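Local coordinates for protein putative S-adenosyl-L-methionine-dependent Methyltransferase (Methanococcus maripaludis, PDB 3DLC) that binds S-adenosylmethionine and probably acts as a class I (Rossmann-like) methyltransferase, its substrate not firmly established, at residues T129-I134 and I209-T214. Residues are numbered along the deposited sequence; the frame is centred on the assembly and turned at random.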
loop_
_atom_site.group_PDB
_atom_site.type_symbol
_atom_site.label_atom_id
_atom_site.label_comp_id
_atom_site.label_asym_id
_atom_site.label_seq_id
_atom_site.Cartn_x
_atom_site.Cartn_y
_atom_site.Cartn_z
ATOM N N THR A 129 -3.470 -16.284 -0.729
ATOM C CA THR A 129 -2.513 -16.337 -1.812
ATOM C C THR A 129 -1.688 -15.054 -1.876
ATOM O O THR A 129 -0.466 -15.090 -2.086
ATOM C CB THR A 129 -3.216 -16.606 -3.147
ATOM O OG1 THR A 129 -3.823 -17.895 -3.071
ATOM C CG2 THR A 129 -2.266 -16.522 -4.344
ATOM N N ALA A 130 -2.347 -13.921 -1.701
ATOM C CA ALA A 130 -1.651 -12.627 -1.739
ATOM C C ALA A 130 -0.551 -12.583 -0.674
ATOM O O ALA A 130 0.565 -12.186 -0.953
ATOM C CB ALA A 130 -2.632 -11.491 -1.524
ATOM N N PHE A 131 -0.877 -12.980 0.557
ATOM C CA PHE A 131 0.118 -12.950 1.623
ATOM C C PHE A 131 1.214 -13.986 1.494
ATOM O O PHE A 131 2.332 -13.740 1.895
ATOM C CB PHE A 131 -0.538 -12.898 3.002
ATOM C CG PHE A 131 -0.955 -11.486 3.362
ATOM C CD1 PHE A 131 -0.036 -10.591 3.894
ATOM C CD2 PHE A 131 -2.219 -11.015 3.045
ATOM C CE1 PHE A 131 -0.398 -9.286 4.140
ATOM C CE2 PHE A 131 -2.575 -9.706 3.292
ATOM C CZ PHE A 131 -1.661 -8.846 3.833
ATOM N N ARG A 132 0.932 -15.126 0.881
ATOM C CA ARG A 132 2.004 -16.068 0.540
ATOM C C ARG A 132 2.972 -15.450 -0.458
ATOM O O ARG A 132 4.187 -15.638 -0.354
ATOM C CB ARG A 132 1.436 -17.393 0.031
ATOM C CG ARG A 132 0.889 -18.260 1.175
ATOM C CD ARG A 132 0.426 -19.630 0.653
ATOM N NE ARG A 132 0.276 -20.582 1.738
ATOM C CZ ARG A 132 -0.793 -20.708 2.479
ATOM N NH1 ARG A 132 -1.910 -20.092 2.181
ATOM N NH2 ARG A 132 -0.755 -21.498 3.547
ATOM N N GLU A 133 2.434 -14.719 -1.435
ATOM C CA GLU A 133 3.315 -14.042 -2.411
ATOM C C GLU A 133 4.159 -12.946 -1.756
ATOM O O GLU A 133 5.344 -12.783 -2.035
ATOM C CB GLU A 133 2.486 -13.470 -3.577
ATOM C CG GLU A 133 2.140 -14.495 -4.611
ATOM C CD GLU A 133 3.393 -14.911 -5.359
ATOM O OE1 GLU A 133 3.847 -14.158 -6.259
ATOM O OE2 GLU A 133 3.964 -15.966 -5.020
ATOM N N ILE A 134 3.523 -12.151 -0.899
ATOM C CA ILE A 134 4.215 -11.112 -0.154
ATOM C C ILE A 134 5.350 -11.727 0.648
ATOM O O ILE A 134 6.477 -11.231 0.664
ATOM C CB ILE A 134 3.223 -10.344 0.725
ATOM C CG1 ILE A 134 2.339 -9.485 -0.191
ATOM C CG2 ILE A 134 3.919 -9.491 1.786
ATOM C CD1 ILE A 134 1.048 -8.967 0.463
ATOM N N ILE A 209 -0.353 -4.002 8.716
ATOM C CA ILE A 209 0.150 -5.356 8.883
ATOM C C ILE A 209 1.653 -5.326 8.698
ATOM O O ILE A 209 2.149 -4.957 7.634
ATOM C CB ILE A 209 -0.518 -6.282 7.856
ATOM C CG1 ILE A 209 -2.043 -6.324 8.037
ATOM C CG2 ILE A 209 0.102 -7.675 7.911
ATOM C CD1 ILE A 209 -2.802 -6.832 6.802
ATOM N N ILE A 210 2.361 -5.745 9.746
ATOM C CA ILE A 210 3.818 -5.637 9.822
ATOM C C ILE A 210 4.440 -7.008 10.071
ATOM O O ILE A 210 4.596 -7.483 11.210
ATOM C CB ILE A 210 4.221 -4.661 10.956
ATOM C CG1 ILE A 210 3.566 -3.301 10.732
ATOM C CG2 ILE A 210 5.744 -4.532 11.052
ATOM C CD1 ILE A 210 3.721 -2.301 11.858
ATOM N N ILE A 211 4.762 -7.670 8.975
ATOM C CA ILE A 211 5.363 -8.987 8.995
ATOM C C ILE A 211 6.869 -8.821 9.043
ATOM O O ILE A 211 7.435 -7.988 8.357
ATOM C CB ILE A 211 4.961 -9.772 7.738
ATOM C CG1 ILE A 211 3.440 -10.019 7.733
ATOM C CG2 ILE A 211 5.738 -11.090 7.629
ATOM C CD1 ILE A 211 2.866 -10.324 6.344
ATOM N N SER A 212 7.514 -9.688 9.816
ATOM C CA SER A 212 8.960 -9.796 9.849
ATOM C C SER A 212 9.350 -11.157 9.364
ATOM O O SER A 212 8.998 -12.125 10.000
ATOM C CB SER A 212 9.488 -9.695 11.262
ATOM O OG SER A 212 9.342 -8.411 11.770
ATOM N N LYS A 213 10.137 -11.284 8.315
ATOM C CA LYS A 213 10.558 -12.591 7.893
ATOM C C LYS A 213 11.746 -13.000 8.697
ATOM O O LYS A 213 12.786 -12.356 8.707
ATOM C CB LYS A 213 10.894 -12.632 6.402
ATOM C CG LYS A 213 11.368 -14.029 5.986
ATOM C CD LYS A 213 11.747 -14.239 4.520
ATOM C CE LYS A 213 10.608 -14.673 3.710
ATOM N NZ LYS A 213 10.860 -14.944 2.267
ATOM N N THR A 214 11.594 -14.104 9.377
ATOM C CA THR A 214 12.621 -14.595 10.257
ATOM C C THR A 214 12.688 -16.100 10.156
ATOM O O THR A 214 11.759 -16.747 9.720
ATOM C CB THR A 214 12.328 -14.117 11.702
ATOM O OG1 THR A 214 13.507 -14.193 12.510
ATOM C CG2 THR A 214 11.129 -14.862 12.355
#
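Phe131 meets Ile209 and Ile211 where a turn of helix 127-137 lies against strand 206-211. The helical backbone of 129-134 is regular, with Glu133 N bonded to Thr129 O at 3.0 Å. Residues 209-211 are extended, part of strand 206-211. No hydrogen bond joins the two segments, and the buried contact is wholly apolar. In Ile209 and Ile211, two apart on the strand, CB leaves CA toward the helix. Phe131 CD1 lies 3.8 Å from Ile211 CD1, a methyl at the ring edge, near its plane. Farther round the rim, Phe131 CZ is 3.8 Å from Ile209 CD1, which approaches obliquely. In Ile209, CG2 stands anti to the backbone N and reaches Phe131 CE1 at 4.1 Å. Within the helix, Ile134 CD1 sits 3.9 Å above one face of the ring, offset toward its rim. Leu190 and Ile193 of helix 180-193 and Ile146 of strand 142-148 also touch Phe131. With an alanine here instead of the phenylalanine, the CD1 methyls of Ile209 and Ile211 would probably lose their aromatic partner, and a gap is likely to open toward Leu190 and Ile193. Strand 206-211 runs antiparallel to 142-148 in a sheet of order 3-2-1-4-5-7-6. This helix-on-sheet packing belongs to the Rossmann-like fold of class I S-adenosylmethionine-dependent methyltransferases.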